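PDB 4HWV: pectate lyase/Amb allergen, which probably cleaves pectate, the polygalacturonate of plant cell walls, as a calcium-binding lyase of polysaccharide lyase family 1. Local coordinates for residues A[204-209]-A[252-257]; A[217-222]-A[265-270]; A[244-249]-A[361-366]; A[295-298]-A[303-306]. One frame throughout, in Å; residues are numbered along the deposited sequence. Where two conformers were deposited one is given.

Overall arrangement
All four contacts belong to the pectate lyase beta-helix or to the loops that leave it. Interaction 4 is the deepest, an all-phenylalanine contact between neighbouring segments of the coil. Interaction 3 stands next to it: strand 243-245 pairs with strand 296-300, and Phe244 packs on Phe297, but at its loop end the chemistry turns polar, a buried tyrosine hydroxyl against a carboxylate. Interaction 1 is reached from there through the salt bridge between Asp204 and Arg249 and is again aromatic, though only partly buried; both it and interaction 3 touch the second subunit. Interaction 2, furthest out, relies on a tyrosine hydroxyl and a water, and joins interaction 1 through Ser256 and Tyr267.

Interaction 1 of 4, residues A[204-209]-A[252-257]; sequences DAFDDF and HAFPSV
Two first torsions of different kind aim the phenylalanine rings at one another: in Phe206 CG lies anti to the backbone N (chi1 -168°), whereas in Phe254 it lies beside that nitrogen and anti to the carbonyl carbon (chi1 -50°). With these torsions the side chains arrive from opposite directions and meet at their outer carbons. CE1 of Phe206 stands 3.8 Å from CE2 of Phe254, and CZ of Phe206 lies 4.0 Å from CZ of Phe254. This is an offset edge-to-face pair: the rim of Phe206 is turned to a face of Phe254, with the ring planes at 65° and the centroids 5.5 Å apart. Such a meeting brings weakly positive ring hydrogens toward the pi cloud, and phenylalanine suits both places because nothing polar crosses between the segments. A further wall is supplied by Ala253, whose CB packs 3.8 Å above the plane of the Phe254 ring, toward its rim.

His276 engages both partners, stacking on Phe206 and meeting Phe254 edge-to-face, while Arg249 forms a cation-pi contact with Phe206. Beyond the ring the backbone bends in an Asx turn, in which OD1 of Asp207 accepts a hydrogen bond from N of Phe209 at 2.8 Å; the short carboxylate of an aspartate can reach back to a nitrogen two residues on. Both segments lie in the connections that follow strands 201-203 and 243-245, the second starting with the end of a 3-10 segment, and their aromatic junction is a link between loops projecting from a pectate lyase beta-helix, with the Phe206 side chain about 13 Å from the bound calcium.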
# COMPACT_ATOMS: atom_id res chain seq x y z
N ASP A 204 9.58 1.05 -0.31
CA ASP A 204 9.05 2.31 -0.83
C ASP A 204 10.04 3.47 -0.73
O ASP A 204 9.84 4.42 0.03
CB ASP A 204 7.73 2.64 -0.11
CG ASP A 204 6.98 3.80 -0.75
OD1 ASP A 204 7.25 4.15 -1.91
OD2 ASP A 204 6.11 4.35 -0.07
N ALA A 205 11.12 3.37 -1.52
CA ALA A 205 12.06 4.48 -1.65
C ALA A 205 11.42 5.50 -2.59
O ALA A 205 11.54 5.40 -3.81
CB ALA A 205 13.39 3.99 -2.19
N PHE A 206 10.69 6.44 -2.00
CA PHE A 206 9.76 7.31 -2.72
C PHE A 206 10.36 8.69 -2.90
O PHE A 206 10.82 9.33 -1.94
CB PHE A 206 8.48 7.40 -1.89
CG PHE A 206 7.30 8.02 -2.61
CD1 PHE A 206 6.35 7.22 -3.24
CD2 PHE A 206 7.14 9.41 -2.62
CE1 PHE A 206 5.24 7.78 -3.87
CE2 PHE A 206 6.03 10.00 -3.25
CZ PHE A 206 5.08 9.18 -3.88
N ASP A 207 10.35 9.17 -4.13
CA ASP A 207 10.87 10.49 -4.47
C ASP A 207 9.68 11.42 -4.60
O ASP A 207 8.84 11.25 -5.49
CB ASP A 207 11.63 10.37 -5.80
CG ASP A 207 12.37 11.63 -6.19
OD1 ASP A 207 12.00 12.74 -5.77
OD2 ASP A 207 13.35 11.49 -6.97
N ASP A 208 9.59 12.40 -3.71
CA ASP A 208 8.50 13.36 -3.75
C ASP A 208 8.65 14.43 -4.81
O ASP A 208 7.72 15.21 -5.00
CB ASP A 208 8.35 14.02 -2.38
CG ASP A 208 7.60 13.13 -1.43
OD1 ASP A 208 6.39 12.90 -1.67
OD2 ASP A 208 8.21 12.66 -0.47
N PHE A 209 9.79 14.44 -5.50
CA PHE A 209 10.09 15.48 -6.49
C PHE A 209 10.63 14.89 -7.79
O PHE A 209 11.73 15.23 -8.23
CB PHE A 209 11.04 16.52 -5.87
CG PHE A 209 10.42 17.20 -4.69
CD1 PHE A 209 9.48 18.21 -4.88
CD2 PHE A 209 10.72 16.80 -3.39
CE1 PHE A 209 8.84 18.80 -3.81
CE2 PHE A 209 10.08 17.39 -2.31
CZ PHE A 209 9.14 18.39 -2.52
N HIS A 252 0.70 2.42 -9.76
CA HIS A 252 -0.67 2.53 -10.27
C HIS A 252 -1.43 3.71 -9.67
O HIS A 252 -2.35 4.25 -10.30
CB HIS A 252 -1.39 1.19 -9.99
CG HIS A 252 -2.67 1.00 -10.73
ND1 HIS A 252 -3.90 1.35 -10.20
CD2 HIS A 252 -2.93 0.47 -11.95
CE1 HIS A 252 -4.85 1.05 -11.06
NE2 HIS A 252 -4.29 0.50 -12.13
N ALA A 253 -1.05 4.14 -8.46
CA ALA A 253 -1.73 5.26 -7.79
C ALA A 253 -1.37 6.62 -8.37
O ALA A 253 -2.02 7.62 -8.05
CB ALA A 253 -1.42 5.26 -6.30
N PHE A 254 -0.32 6.67 -9.19
CA PHE A 254 0.23 7.93 -9.66
C PHE A 254 0.37 7.93 -11.19
O PHE A 254 1.47 7.92 -11.72
CB PHE A 254 1.59 8.20 -8.99
CG PHE A 254 1.55 8.04 -7.50
CD1 PHE A 254 1.02 9.04 -6.69
CD2 PHE A 254 2.04 6.88 -6.90
CE1 PHE A 254 0.97 8.87 -5.31
CE2 PHE A 254 1.99 6.71 -5.53
CZ PHE A 254 1.47 7.71 -4.74
N PRO A 255 -0.76 7.99 -11.89
CA PRO A 255 -0.78 7.96 -13.36
C PRO A 255 -0.34 9.30 -13.96
O PRO A 255 0.03 10.22 -13.22
CB PRO A 255 -2.25 7.70 -13.68
CG PRO A 255 -2.98 8.38 -12.55
CD PRO A 255 -2.12 8.07 -11.33
N SER A 256 -0.39 9.40 -15.28
CA SER A 256 -0.02 10.63 -15.96
C SER A 256 -0.85 11.79 -15.47
O SER A 256 -2.05 11.64 -15.21
CB SER A 256 -0.25 10.49 -17.47
OG SER A 256 0.16 11.70 -18.11
N VAL A 257 -0.22 12.95 -15.39
CA VAL A 257 -0.91 14.19 -15.09
C VAL A 257 -1.05 15.07 -16.35
O VAL A 257 -1.55 16.19 -16.28
CB VAL A 257 -0.23 14.96 -13.95
CG1 VAL A 257 -0.39 14.20 -12.64
CG2 VAL A 257 1.26 15.24 -14.27

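Interaction 2 of 4, residues A[217-222]-A[265-270]; sequences SSDGRW and TDYSGG
Tyr267 presents the edge of its ring, not a face, to the backbone carbonyl of Asp219, and the phenol hydroxyl donates to that oxygen. The bond from OH of Tyr267 to O of Asp219 is 2.7 Å long and lies in the carbonyl plane on a lone pair, with a C=O...donor angle of 121°. The Tyr267 ring is set nearly perpendicular, at 86°, to the carboxylate of Asp219; CB of the same aspartate packs 3.6 Å from OH of Tyr267. One ring face is covered from within its own segment: CG2 of Thr265 sits 3.7 Å above the plane, over the centre. Threonine suits this position because its two branches divide the work, the methyl lying on the ring while OG1, anti to the carbonyl carbon (chi1 -67°), turns to the aspartate. OG1 of Thr265 and OD1 of Asp219 are too far apart to bond directly, and a water spans them, donating to OD1 of Asp219 at 2.7 Å.

The contact joins two two-stranded antiparallel ribbons, 211-213 with 221-223 and 261-262 with 265-266, in the loops of the pectate lyase beta-helix. Strand 265-266 runs into a type I turn from Asp266 to Gly269, where OD1 of Asp266 forms an Asx turn with N of Ser268 and also accepts from OG of Ser268. On the other segment, NH1 of Arg221 donates to O of Gly220 at 2.9 Å, from above the carbonyl plane.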
# COMPACT_ATOMS: atom_id res chain seq x y z
N SER A 217 13.58 9.04 -23.83
CA SER A 217 12.82 8.19 -24.74
C SER A 217 12.12 9.01 -25.82
O SER A 217 11.12 8.57 -26.41
CB SER A 217 11.84 7.29 -23.98
OG SER A 217 12.53 6.60 -22.95
N SER A 218 12.66 10.20 -26.08
CA SER A 218 12.19 11.17 -27.09
C SER A 218 10.87 11.86 -26.76
O SER A 218 10.75 13.08 -26.94
CB SER A 218 12.18 10.56 -28.49
OG SER A 218 13.50 10.23 -28.87
N ASP A 219 9.89 11.10 -26.29
CA ASP A 219 8.59 11.67 -25.92
C ASP A 219 8.57 12.20 -24.50
O ASP A 219 7.69 12.97 -24.14
CB ASP A 219 7.50 10.60 -26.04
CG ASP A 219 7.27 10.15 -27.45
OD1 ASP A 219 7.43 10.97 -28.38
OD2 ASP A 219 6.93 8.98 -27.62
N GLY A 220 9.53 11.77 -23.68
CA GLY A 220 9.60 12.22 -22.30
C GLY A 220 9.19 11.19 -21.26
O GLY A 220 8.36 10.31 -21.50
N ARG A 221 9.80 11.31 -20.08
CA ARG A 221 9.46 10.45 -18.95
C ARG A 221 9.62 11.21 -17.67
O ARG A 221 10.45 12.13 -17.58
CB ARG A 221 10.41 9.25 -18.86
CG ARG A 221 10.35 8.28 -20.03
CD ARG A 221 9.05 7.46 -20.04
NE ARG A 221 9.05 6.40 -21.05
CZ ARG A 221 8.64 6.56 -22.30
NH1 ARG A 221 8.19 7.73 -22.72
NH2 ARG A 221 8.68 5.52 -23.15
N TRP A 222 8.86 10.81 -16.66
CA TRP A 222 9.13 11.21 -15.28
C TRP A 222 10.15 10.26 -14.68
O TRP A 222 9.98 9.06 -14.77
CB TRP A 222 7.86 11.13 -14.44
CG TRP A 222 6.84 12.21 -14.74
CD1 TRP A 222 5.75 12.11 -15.58
CD2 TRP A 222 6.81 13.55 -14.21
NE1 TRP A 222 5.07 13.30 -15.60
CE2 TRP A 222 5.69 14.20 -14.78
CE3 TRP A 222 7.62 14.25 -13.31
CZ2 TRP A 222 5.33 15.50 -14.44
CZ3 TRP A 222 7.28 15.56 -12.99
CH2 TRP A 222 6.14 16.17 -13.57
N THR A 265 1.16 12.13 -29.97
CA THR A 265 1.29 11.33 -28.76
C THR A 265 0.22 11.71 -27.74
O THR A 265 0.09 12.87 -27.36
CB THR A 265 2.70 11.47 -28.14
OG1 THR A 265 3.65 10.88 -29.04
CG2 THR A 265 2.78 10.77 -26.79
N ASP A 266 -0.57 10.72 -27.33
CA ASP A 266 -1.51 10.89 -26.24
C ASP A 266 -0.72 10.88 -24.94
O ASP A 266 -0.31 9.82 -24.44
CB ASP A 266 -2.54 9.75 -26.27
CG ASP A 266 -3.58 9.87 -25.17
OD1 ASP A 266 -3.39 10.64 -24.21
OD2 ASP A 266 -4.62 9.17 -25.26
N TYR A 267 -0.52 12.07 -24.38
CA TYR A 267 0.27 12.21 -23.16
C TYR A 267 -0.39 11.75 -21.88
O TYR A 267 0.26 11.75 -20.83
CB TYR A 267 0.90 13.60 -23.05
CG TYR A 267 2.21 13.67 -23.81
CD1 TYR A 267 3.37 13.14 -23.25
CD2 TYR A 267 2.29 14.24 -25.07
CE1 TYR A 267 4.58 13.19 -23.93
CE2 TYR A 267 3.49 14.29 -25.77
CZ TYR A 267 4.64 13.77 -25.19
OH TYR A 267 5.84 13.83 -25.86
N SER A 268 -1.64 11.29 -21.95
CA SER A 268 -2.27 10.65 -20.80
C SER A 268 -1.89 9.18 -20.63
O SER A 268 -2.26 8.56 -19.64
CB SER A 268 -3.79 10.78 -20.85
OG SER A 268 -4.34 9.93 -21.83
N GLY A 269 -1.16 8.62 -21.58
CA GLY A 269 -0.81 7.22 -21.53
C GLY A 269 0.12 6.82 -20.40
O GLY A 269 0.83 7.66 -19.81
N GLY A 270 0.16 5.52 -20.11
CA GLY A 270 0.96 4.97 -19.02
C GLY A 270 2.45 5.22 -19.11
O GLY A 270 3.12 5.24 -18.07
O HOH W 1 5.67 10.90 -30.43

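Interaction 3 of 4, residues A[244-249]-A[361-366]; sequences FSDGDR and ADYPWL
Asp246 and Tyr363 meet where strand 243-245 ends in a type II' turn from Asp246 to Arg249, closed by a 3.3 Å bond from N of Arg249 to O of Asp246, while residues 361-366 form an irregular loop. Gly247 occupies the turn's first inner corner at positive phi (55°), a backbone shape glycine adopts readily. Just before it, OG of Ser245 accepts from N of Gly247 at 3.0 Å, making an ST turn. These elements sit where a strand of the parallel beta-helix of family 1 pectate lyases gives way to a loop, which a later loop meets.

In Tyr363 CG lies beside the backbone N and anti to the carbonyl carbon (chi1 -67°), which carries the phenol toward Asp246. The two side chains pass at a slant, with carboxylate and ring planes 64° apart. The phenol OH of Tyr363 approaches OD2 of Asp246 to 2.6 Å, a short approach that nevertheless counts only as a weak hydrogen bond. A stronger claim on that hydroxyl comes from the backbone N of Asp251, which donates to it; the other carboxylate oxygen of Asp246, OD1, is bonded by ND1 of His300. Tyrosine thus suits a buried place between loops, its ring meeting His250 edge-to-face and its OH serving two partners. The Asp246 side chain is about 11 Å from the calcium. At the dimer interface, Asp248 receives hydrogen bonds from His250 and His252 of the second subunit. Beside the tyrosine bond, CB of Asp246 packs 3.5 Å from OH of Tyr363.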
# COMPACT_ATOMS: atom_id res chain seq x y z
N PHE A 244 11.91 -6.72 -0.33
CA PHE A 244 11.95 -5.39 -0.94
C PHE A 244 10.67 -5.19 -1.73
O PHE A 244 10.26 -6.09 -2.46
CB PHE A 244 13.07 -5.28 -1.96
CG PHE A 244 14.46 -5.46 -1.40
CD1 PHE A 244 15.00 -6.72 -1.22
CD2 PHE A 244 15.25 -4.35 -1.14
CE1 PHE A 244 16.30 -6.87 -0.74
CE2 PHE A 244 16.54 -4.49 -0.67
CZ PHE A 244 17.06 -5.75 -0.46
N SER A 245 10.06 -4.00 -1.63
CA SER A 245 8.86 -3.70 -2.41
C SER A 245 8.60 -2.20 -2.44
O SER A 245 9.28 -1.44 -1.74
CB SER A 245 7.62 -4.36 -1.79
OG SER A 245 7.26 -3.70 -0.60
N ASP A 246 7.59 -1.79 -3.20
CA ASP A 246 7.14 -0.40 -3.17
C ASP A 246 6.17 -0.11 -2.02
O ASP A 246 5.48 0.91 -2.03
CB ASP A 246 6.51 0.00 -4.51
CG ASP A 246 7.54 0.17 -5.61
OD1 ASP A 246 8.76 0.20 -5.29
OD2 ASP A 246 7.13 0.30 -6.79
N GLY A 247 6.13 -1.00 -1.02
CA GLY A 247 5.23 -0.81 0.09
C GLY A 247 3.80 -0.62 -0.39
O GLY A 247 3.36 -1.31 -1.31
N ASP A 248 3.08 0.32 0.22
CA ASP A 248 1.68 0.53 -0.13
C ASP A 248 1.47 1.76 -1.01
O ASP A 248 0.36 2.28 -1.08
CB ASP A 248 0.80 0.60 1.13
CG ASP A 248 1.00 1.87 1.91
OD1 ASP A 248 2.05 2.53 1.72
OD2 ASP A 248 0.10 2.23 2.72
N ARG A 249 2.53 2.24 -1.67
CA ARG A 249 2.38 3.26 -2.70
C ARG A 249 2.81 2.70 -4.04
O ARG A 249 3.91 2.97 -4.55
CB ARG A 249 3.18 4.52 -2.35
CG ARG A 249 2.49 5.35 -1.26
CD ARG A 249 3.17 6.71 -1.02
NE ARG A 249 4.48 6.52 -0.42
CZ ARG A 249 5.22 7.52 0.06
NH1 ARG A 249 4.81 8.79 -0.03
NH2 ARG A 249 6.36 7.23 0.66
N ALA A 361 -3.07 -5.34 -14.15
CA ALA A 361 -2.32 -5.57 -12.92
C ALA A 361 -1.55 -4.31 -12.50
O ALA A 361 -1.29 -3.43 -13.31
CB ALA A 361 -1.36 -6.76 -13.08
N ASP A 362 -1.14 -4.24 -11.24
CA ASP A 362 -0.39 -3.07 -10.78
C ASP A 362 0.99 -2.98 -11.43
O ASP A 362 1.45 -1.89 -11.80
CB ASP A 362 -0.23 -3.07 -9.27
CG ASP A 362 -1.41 -2.42 -8.56
OD1 ASP A 362 -2.43 -2.10 -9.23
OD2 ASP A 362 -1.32 -2.23 -7.33
N TYR A 363 1.64 -4.13 -11.58
CA TYR A 363 2.97 -4.18 -12.17
C TYR A 363 3.00 -5.27 -13.24
O TYR A 363 3.65 -6.29 -13.08
CB TYR A 363 4.02 -4.46 -11.10
CG TYR A 363 4.18 -3.32 -10.12
CD1 TYR A 363 4.94 -2.20 -10.45
CD2 TYR A 363 3.57 -3.38 -8.86
CE1 TYR A 363 5.10 -1.15 -9.55
CE2 TYR A 363 3.71 -2.33 -7.96
CZ TYR A 363 4.49 -1.22 -8.30
OH TYR A 363 4.64 -0.17 -7.42
N PRO A 364 2.26 -5.05 -14.34
CA PRO A 364 2.23 -6.10 -15.37
C PRO A 364 3.64 -6.38 -15.90
O PRO A 364 4.43 -5.46 -16.09
CB PRO A 364 1.36 -5.49 -16.49
CG PRO A 364 0.65 -4.34 -15.85
CD PRO A 364 1.57 -3.83 -14.76
N TRP A 365 3.93 -7.65 -16.13
CA TRP A 365 5.21 -8.04 -16.68
C TRP A 365 5.45 -7.42 -18.06
O TRP A 365 4.63 -7.55 -18.98
CB TRP A 365 5.23 -9.55 -16.83
CG TRP A 365 6.51 -10.15 -17.37
CD1 TRP A 365 6.92 -10.17 -18.68
CD2 TRP A 365 7.51 -10.85 -16.62
NE1 TRP A 365 8.11 -10.84 -18.79
CE2 TRP A 365 8.50 -11.27 -17.54
CE3 TRP A 365 7.68 -11.15 -15.26
CZ2 TRP A 365 9.61 -11.99 -17.15
CZ3 TRP A 365 8.78 -11.87 -14.88
CH2 TRP A 365 9.74 -12.29 -15.83
N LEU A 366 6.60 -6.78 -18.19
CA LEU A 366 7.05 -6.26 -19.47
C LEU A 366 8.26 -7.04 -20.00
O LEU A 366 8.26 -7.47 -21.16
CB LEU A 366 7.40 -4.77 -19.36
CG LEU A 366 7.95 -4.15 -20.65
CD1 LEU A 366 6.95 -4.19 -21.81
CD2 LEU A 366 8.37 -2.73 -20.35

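Interaction 4 of 4, residues A[295-298]-A[303-306]; sequences NHFH and AFLI
Inside the right-handed parallel beta-helix characteristic of pectate lyases, Phe297 on strand 296-300 and Phe304 in segment 303-306 pack against each other across the core of the coil. Only a short bend separates the segments, and both side chains point inward. Each has CG beside the backbone N, at chi1 -58° in Phe297 and -46° in Phe304.

The result is a T-shaped (edge-to-face) pair with planes at 83° and centroids 4.7 Å apart. Phe304 supplies the edge, and its CZ comes down over the centre of the Phe297 face, 3.4 Å above the plane. Phenylalanine fits both positions: a flat face to receive and a thin rim to insert, with no polar group to satisfy. Ala303 places its small CB over a face of the Phe304 ring, near the rim.

Phe244, on the neighbouring strand 243-245, also meets the Phe297 ring, while Phe326 meets Phe304. The Phe304 side chain lies about 5 Å from that of the calcium ligand Asp282, whose OD1 accepts from N of Leu305. Closest across the pair are CE1 of Phe297 and CE1 of Phe304, 3.5 Å apart.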
# COMPACT_ATOMS: atom_id res chain seq x y z
N ASN A 295 16.18 -13.60 -1.29
CA ASN A 295 15.34 -12.42 -1.02
C ASN A 295 13.97 -12.56 -1.67
O ASN A 295 13.80 -13.34 -2.61
CB ASN A 295 15.99 -11.14 -1.57
CG ASN A 295 17.37 -10.89 -1.03
OD1 ASN A 295 17.54 -10.46 0.12
ND2 ASN A 295 18.38 -11.13 -1.85
N HIS A 296 13.01 -11.80 -1.16
CA HIS A 296 11.70 -11.66 -1.79
C HIS A 296 11.57 -10.23 -2.31
O HIS A 296 11.51 -9.29 -1.52
CB HIS A 296 10.61 -11.94 -0.75
CG HIS A 296 9.22 -11.87 -1.29
ND1 HIS A 296 8.12 -11.78 -0.46
CD2 HIS A 296 8.74 -11.90 -2.56
CE1 HIS A 296 7.02 -11.78 -1.20
NE2 HIS A 296 7.37 -11.85 -2.47
N PHE A 297 11.57 -10.07 -3.63
CA PHE A 297 11.40 -8.77 -4.26
C PHE A 297 10.01 -8.75 -4.86
O PHE A 297 9.68 -9.64 -5.63
CB PHE A 297 12.39 -8.58 -5.42
CG PHE A 297 13.84 -8.69 -5.03
CD1 PHE A 297 14.54 -7.59 -4.55
CD2 PHE A 297 14.53 -9.89 -5.18
CE1 PHE A 297 15.89 -7.69 -4.22
CE2 PHE A 297 15.89 -9.99 -4.85
CZ PHE A 297 16.57 -8.89 -4.37
N HIS A 298 9.20 -7.75 -4.53
CA HIS A 298 7.84 -7.75 -5.07
C HIS A 298 7.29 -6.36 -5.29
O HIS A 298 7.64 -5.43 -4.57
CB HIS A 298 6.88 -8.62 -4.22
CG HIS A 298 6.59 -8.10 -2.84
ND1 HIS A 298 5.53 -7.27 -2.55
CD2 HIS A 298 7.20 -8.35 -1.64
CE1 HIS A 298 5.49 -7.02 -1.26
NE2 HIS A 298 6.50 -7.66 -0.68
N ALA A 303 13.39 -3.17 -11.56
CA ALA A 303 13.97 -3.80 -10.36
C ALA A 303 15.48 -3.61 -10.17
O ALA A 303 15.91 -3.10 -9.12
CB ALA A 303 13.60 -5.26 -10.35
N PHE A 304 16.28 -4.08 -11.13
CA PHE A 304 17.74 -4.13 -10.97
C PHE A 304 18.44 -3.59 -12.21
O PHE A 304 18.46 -4.25 -13.25
CB PHE A 304 18.21 -5.57 -10.72
CG PHE A 304 17.40 -6.29 -9.71
CD1 PHE A 304 17.48 -5.94 -8.37
CD2 PHE A 304 16.56 -7.33 -10.08
CE1 PHE A 304 16.71 -6.60 -7.41
CE2 PHE A 304 15.79 -7.99 -9.14
CZ PHE A 304 15.87 -7.63 -7.80
N LEU A 305 19.02 -2.40 -12.09
CA LEU A 305 19.85 -1.85 -13.15
C LEU A 305 21.29 -2.24 -12.83
O LEU A 305 21.86 -1.78 -11.83
CB LEU A 305 19.72 -0.33 -13.17
CG LEU A 305 20.45 0.37 -14.32
CD1 LEU A 305 19.75 0.09 -15.65
CD2 LEU A 305 20.50 1.86 -14.08
N ILE A 306 21.87 -3.12 -13.66
CA ILE A 306 23.27 -3.50 -13.52
C ILE A 306 24.02 -2.80 -14.65
O ILE A 306 23.93 -3.21 -15.80
CB ILE A 306 23.47 -5.04 -13.60
CG1 ILE A 306 22.51 -5.80 -12.66
CG2 ILE A 306 24.93 -5.39 -13.30
CD1 ILE A 306 22.63 -5.38 -11.20